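Local structure of synaptonemal complex protein 2 (Mus musculus, 5IWZ) at residues L91-V104 against I139-S153. The protein helps build the axial and lateral elements of synaptonemal complexes in meiotic prophase and is required for normal chromosome synapsis and fertility. Residues are numbered along the deposited sequence; the frame is centred on the assembly and turned at random.
Sequences LQTMIKQGLVQKMV and IYDISDEGKNQVLES
Ser143 OG is held by two partners. Ser143 OG donates to Gln92 OE1 at 2.6 Å. The donor is tilted 22° from the carbonyl plane. Ser143 OG also accepts from Gly146 N at 3.1 Å, a capping bond from the N-cap of helix 144-163. With chi1 at 70°, OG lies between the backbone N and the carbonyl carbon, where it meets both partners. Were Ser143 replaced by alanine, Gly146 N would probably lose its capping acceptor and Gln92 OE1 its donor, leaving the Gln92 amide freer to turn. Ile139 is a knob among Leu91, Ile95, Leu99 and Val100, and Val100 fits in turn among Ile139, Gln149, Val150 and Ser153. Ile139 CD1 reaches Met103 SD at 3.4 Å. Ile95 CD1 meets Ile142 CG2 at 3.6 Å and packs on Gly146 CA; a CB there would press on this methyl and clash with Ile139 O. Segments 99-104 and 144-153 run in roughly the same direction, axes 27° apart, within the armadillo-repeat-like domain. Gly98, in a Schellman motif, separates helix 90-97 from helix 99-108. One water donates to Ile95 O and Gln149 OE1 and accepts from Val100 N. Thus an apolar core joins the helices, while the serine caps one helix and the water ties the Gly98 turn to Gln149.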
loop_
_atom_site.group_PDB
_atom_site.type_symbol
_atom_site.label_atom_id
_atom_site.label_comp_id
_atom_site.label_asym_id
_atom_site.label_seq_id
_atom_site.Cartn_x
_atom_site.Cartn_y
_atom_site.Cartn_z
ATOM N N LEU A 91 20.862 -3.079 15.927
ATOM C CA LEU A 91 20.372 -2.938 14.563
ATOM C C LEU A 91 21.526 -2.664 13.607
ATOM O O LEU A 91 21.593 -3.248 12.519
ATOM C CB LEU A 91 19.304 -1.842 14.488
ATOM C CG LEU A 91 18.471 -1.800 13.205
ATOM C CD1 LEU A 91 17.848 -3.157 12.920
ATOM C CD2 LEU A 91 17.391 -0.730 13.273
ATOM N N GLN A 92 22.474 -1.821 14.022
ATOM C CA GLN A 92 23.589 -1.480 13.142
ATOM C C GLN A 92 24.523 -2.662 12.941
ATOM O O GLN A 92 25.081 -2.841 11.851
ATOM C CB GLN A 92 24.352 -0.278 13.692
ATOM C CG GLN A 92 23.985 1.020 13.003
ATOM C CD GLN A 92 24.324 1.006 11.513
ATOM O OE1 GLN A 92 23.515 1.410 10.675
ATOM N NE2 GLN A 92 25.525 0.543 11.181
ATOM N N THR A 93 24.703 -3.484 13.975
ATOM C CA THR A 93 25.481 -4.709 13.812
ATOM C C THR A 93 24.811 -5.671 12.838
ATOM O O THR A 93 25.483 -6.313 12.023
ATOM C CB THR A 93 25.684 -5.383 15.165
ATOM O OG1 THR A 93 26.237 -4.432 16.078
ATOM C CG2 THR A 93 26.633 -6.560 15.026
ATOM N N MET A 94 23.490 -5.800 12.910
ATOM C CA MET A 94 22.818 -6.694 11.974
ATOM C C MET A 94 22.880 -6.143 10.557
ATOM O O MET A 94 23.021 -6.912 9.599
ATOM C CB MET A 94 21.373 -6.945 12.419
ATOM C CG MET A 94 21.311 -7.858 13.635
ATOM S SD MET A 94 19.650 -8.474 14.022
ATOM C CE MET A 94 18.853 -6.980 14.571
ATOM N N ILE A 95 22.787 -4.819 10.404
ATOM C CA ILE A 95 22.982 -4.209 9.091
ATOM C C ILE A 95 24.366 -4.542 8.567
ATOM O O ILE A 95 24.524 -4.935 7.405
ATOM C CB ILE A 95 22.760 -2.687 9.150
ATOM C CG1 ILE A 95 21.292 -2.364 9.361
ATOM C CG2 ILE A 95 23.246 -2.022 7.882
ATOM C CD1 ILE A 95 21.091 -0.931 9.738
ATOM N N LYS A 96 25.382 -4.437 9.430
ATOM C CA LYS A 96 26.735 -4.790 9.024
ATOM C C LYS A 96 26.892 -6.289 8.771
ATOM O O LYS A 96 27.787 -6.688 8.011
ATOM C CB LYS A 96 27.746 -4.303 10.076
ATOM C CG LYS A 96 28.118 -5.319 11.150
ATOM C CD LYS A 96 29.401 -4.951 11.910
ATOM C CE LYS A 96 29.825 -6.078 12.871
ATOM N NZ LYS A 96 30.068 -7.374 12.162
ATOM N N GLN A 97 26.042 -7.125 9.368
ATOM C CA GLN A 97 26.064 -8.561 9.105
ATOM C C GLN A 97 25.257 -8.938 7.867
ATOM O O GLN A 97 25.268 -10.108 7.471
ATOM C CB GLN A 97 25.540 -9.336 10.321
ATOM C CG GLN A 97 26.466 -9.343 11.521
ATOM C CD GLN A 97 25.864 -10.071 12.715
ATOM O OE1 GLN A 97 24.979 -9.543 13.393
ATOM N NE2 GLN A 97 26.342 -11.290 12.978
ATOM N N GLY A 98 24.549 -7.980 7.262
ATOM C CA GLY A 98 23.856 -8.196 6.006
ATOM C C GLY A 98 22.349 -8.289 6.125
ATOM O O GLY A 98 21.708 -8.965 5.310
ATOM N N LEU A 99 21.769 -7.605 7.120
ATOM C CA LEU A 99 20.332 -7.743 7.389
ATOM C C LEU A 99 19.485 -7.346 6.182
ATOM O O LEU A 99 18.474 -7.998 5.883
ATOM C CB LEU A 99 19.944 -6.909 8.608
ATOM C CG LEU A 99 18.451 -6.621 8.841
ATOM C CD1 LEU A 99 17.641 -7.914 9.028
ATOM C CD2 LEU A 99 18.286 -5.689 10.036
ATOM N N VAL A 100 19.879 -6.288 5.471
ATOM C CA VAL A 100 19.078 -5.826 4.341
ATOM C C VAL A 100 18.973 -6.911 3.268
ATOM O O VAL A 100 17.902 -7.115 2.678
ATOM C CB VAL A 100 19.654 -4.511 3.778
ATOM C CG1 VAL A 100 18.882 -4.077 2.535
ATOM C CG2 VAL A 100 19.601 -3.413 4.831
ATOM N N GLN A 101 20.069 -7.641 3.014
ATOM C CA GLN A 101 20.033 -8.723 2.028
ATOM C C GLN A 101 19.240 -9.922 2.537
ATOM O O GLN A 101 18.583 -10.607 1.744
ATOM C CB GLN A 101 21.449 -9.152 1.639
ATOM C CG GLN A 101 22.121 -8.221 0.633
ATOM C CD GLN A 101 22.541 -6.894 1.252
ATOM O OE1 GLN A 101 23.192 -6.864 2.302
ATOM N NE2 GLN A 101 22.155 -5.787 0.612
ATOM N N LYS A 102 19.274 -10.201 3.842
ATOM C CA LYS A 102 18.318 -11.174 4.371
ATOM C C LYS A 102 16.882 -10.728 4.109
ATOM O O LYS A 102 16.039 -11.536 3.709
ATOM C CB LYS A 102 18.546 -11.411 5.860
ATOM C CG LYS A 102 19.375 -12.658 6.160
ATOM C CD LYS A 102 20.829 -12.471 5.834
ATOM C CE LYS A 102 21.662 -13.693 6.231
ATOM N NZ LYS A 102 21.397 -14.867 5.346
ATOM N N MET A 103 16.584 -9.446 4.295
ATOM C CA MET A 103 15.208 -9.005 4.056
ATOM C C MET A 103 14.828 -9.101 2.583
ATOM O O MET A 103 13.665 -9.378 2.273
ATOM C CB MET A 103 15.015 -7.589 4.577
ATOM C CG MET A 103 15.329 -7.546 6.051
ATOM S SD MET A 103 14.237 -6.498 6.994
ATOM C CE MET A 103 12.674 -6.760 6.182
ATOM N N VAL A 104 15.784 -8.886 1.665
ATOM C CA VAL A 104 15.515 -9.134 0.246
ATOM C C VAL A 104 15.149 -10.595 0.035
ATOM O O VAL A 104 14.161 -10.929 -0.644
ATOM C CB VAL A 104 16.729 -8.729 -0.609
ATOM C CG1 VAL A 104 16.580 -9.239 -2.056
ATOM C CG2 VAL A 104 16.894 -7.220 -0.581
ATOM N N ILE A 139 14.875 0.084 9.477
ATOM C CA ILE A 139 16.261 0.005 9.019
ATOM C C ILE A 139 16.626 1.230 8.186
ATOM O O ILE A 139 17.745 1.751 8.266
ATOM C CB ILE A 139 16.478 -1.290 8.221
ATOM C CG1 ILE A 139 16.156 -2.511 9.083
ATOM C CG2 ILE A 139 17.899 -1.334 7.667
ATOM C CD1 ILE A 139 15.835 -3.744 8.268
ATOM N N TYR A 140 15.699 1.681 7.344
ATOM C CA TYR A 140 15.959 2.848 6.514
ATOM C C TYR A 140 16.275 4.059 7.381
ATOM O O TYR A 140 17.233 4.789 7.108
ATOM C CB TYR A 140 14.744 3.085 5.615
ATOM C CG TYR A 140 14.756 4.293 4.701
ATOM C CD1 TYR A 140 14.424 5.559 5.178
ATOM C CD2 TYR A 140 15.024 4.156 3.345
ATOM C CE1 TYR A 140 14.396 6.655 4.337
ATOM C CE2 TYR A 140 14.995 5.244 2.498
ATOM C CZ TYR A 140 14.680 6.491 3.000
ATOM O OH TYR A 140 14.652 7.579 2.172
ATOM N N ASP A 141 15.522 4.244 8.473
ATOM C CA ASP A 141 15.632 5.449 9.292
ATOM C C ASP A 141 16.776 5.415 10.294
ATOM O O ASP A 141 17.026 6.432 10.944
ATOM C CB ASP A 141 14.326 5.697 10.057
ATOM C CG ASP A 141 13.165 6.000 9.141
ATOM O OD1 ASP A 141 12.048 5.514 9.417
ATOM O OD2 ASP A 141 13.363 6.724 8.143
ATOM N N ILE A 142 17.480 4.291 10.448
ATOM C CA ILE A 142 18.446 4.185 11.537
ATOM C C ILE A 142 19.854 4.651 11.178
ATOM O O ILE A 142 20.673 4.855 12.090
ATOM C CB ILE A 142 18.515 2.739 12.058
ATOM C CG1 ILE A 142 19.053 2.727 13.485
ATOM C CG2 ILE A 142 19.376 1.891 11.139
ATOM C CD1 ILE A 142 18.389 3.765 14.375
ATOM N N SER A 143 20.168 4.831 9.896
ATOM C CA SER A 143 21.505 5.267 9.500
ATOM C C SER A 143 21.510 5.546 8.006
ATOM O O SER A 143 20.534 5.280 7.300
ATOM C CB SER A 143 22.562 4.224 9.828
ATOM O OG SER A 143 22.417 3.099 8.976
ATOM N N ASP A 144 22.638 6.076 7.530
ATOM C CA ASP A 144 22.797 6.275 6.094
ATOM C C ASP A 144 23.025 4.950 5.380
ATOM O O ASP A 144 22.516 4.743 4.273
ATOM C CB ASP A 144 23.952 7.234 5.822
ATOM C CG ASP A 144 23.715 8.607 6.414
ATOM O OD1 ASP A 144 22.554 9.074 6.374
ATOM O OD2 ASP A 144 24.687 9.212 6.923
ATOM N N GLU A 145 23.773 4.037 6.008
ATOM C CA GLU A 145 24.070 2.750 5.381
ATOM C C GLU A 145 22.802 1.927 5.181
ATOM O O GLU A 145 22.524 1.458 4.069
ATOM C CB GLU A 145 25.083 1.969 6.223
ATOM C CG GLU A 145 25.398 0.588 5.669
ATOM C CD GLU A 145 26.098 0.634 4.316
ATOM O OE1 GLU A 145 27.346 0.548 4.298
ATOM O OE2 GLU A 145 25.408 0.756 3.273
ATOM N N GLY A 146 22.027 1.733 6.253
ATOM C CA GLY A 146 20.760 1.025 6.124
ATOM C C GLY A 146 19.863 1.659 5.085
ATOM O O GLY A 146 19.223 0.967 4.297
ATOM N N LYS A 147 19.852 2.992 5.037
ATOM C CA LYS A 147 19.038 3.708 4.062
ATOM C C LYS A 147 19.528 3.463 2.636
ATOM O O LYS A 147 18.722 3.218 1.725
ATOM C CB LYS A 147 19.057 5.197 4.403
ATOM C CG LYS A 147 18.277 6.099 3.484
ATOM C CD LYS A 147 18.239 7.487 4.089
ATOM C CE LYS A 147 17.849 7.425 5.568
ATOM N NZ LYS A 147 17.449 8.732 6.156
ATOM N N ASN A 148 20.847 3.524 2.419
ATOM C CA ASN A 148 21.360 3.296 1.071
ATOM C C ASN A 148 21.047 1.881 0.589
ATOM O O ASN A 148 20.627 1.689 -0.559
ATOM C CB ASN A 148 22.866 3.541 1.002
ATOM C CG ASN A 148 23.461 3.040 -0.311
ATOM O OD1 ASN A 148 23.305 3.676 -1.360
ATOM N ND2 ASN A 148 24.097 1.869 -0.269
ATOM N N GLN A 149 21.255 0.879 1.444
ATOM C CA GLN A 149 21.011 -0.495 1.014
ATOM C C GLN A 149 19.534 -0.746 0.776
ATOM O O GLN A 149 19.166 -1.456 -0.166
ATOM C CB GLN A 149 21.564 -1.494 2.037
ATOM C CG GLN A 149 23.089 -1.498 2.116
ATOM C CD GLN A 149 23.645 -2.627 2.971
ATOM O OE1 GLN A 149 23.065 -3.713 3.050
ATOM N NE2 GLN A 149 24.764 -2.361 3.638
ATOM N N VAL A 150 18.667 -0.164 1.603
ATOM C CA VAL A 150 17.234 -0.354 1.407
ATOM C C VAL A 150 16.801 0.227 0.067
ATOM O O VAL A 150 16.106 -0.435 -0.717
ATOM C CB VAL A 150 16.436 0.246 2.583
ATOM C CG1 VAL A 150 14.962 0.255 2.244
ATOM C CG2 VAL A 150 16.660 -0.571 3.845
ATOM N N LEU A 151 17.216 1.468 -0.222
ATOM C CA LEU A 151 16.903 2.103 -1.502
ATOM C C LEU A 151 17.395 1.256 -2.666
ATOM O O LEU A 151 16.656 1.003 -3.629
ATOM C CB LEU A 151 17.549 3.497 -1.578
ATOM C CG LEU A 151 16.871 4.851 -1.333
ATOM C CD1 LEU A 151 15.354 4.811 -1.362
ATOM C CD2 LEU A 151 17.379 5.508 -0.054
ATOM N N GLU A 152 18.652 0.808 -2.588
ATOM C CA GLU A 152 19.285 0.131 -3.719
ATOM C C GLU A 152 18.632 -1.214 -4.006
ATOM O O GLU A 152 18.460 -1.596 -5.171
ATOM C CB GLU A 152 20.786 -0.059 -3.450
ATOM C CG GLU A 152 21.594 1.213 -3.535
ATOM C CD GLU A 152 21.431 1.878 -4.880
ATOM O OE1 GLU A 152 21.564 1.168 -5.900
ATOM O OE2 GLU A 152 21.143 3.096 -4.925
ATOM N N SER A 153 18.280 -1.943 -2.958
ATOM C CA SER A 153 17.734 -3.287 -3.107
ATOM C C SER A 153 16.236 -3.293 -3.377
ATOM O O SER A 153 15.762 -4.103 -4.179
ATOM C CB SER A 153 18.034 -4.099 -1.850
ATOM O OG SER A 153 19.436 -4.129 -1.627
HETATM O O HOH W 1 22.440 -5.045 5.443
HETATM O O HOH W 2 25.998 -4.949 4.817
#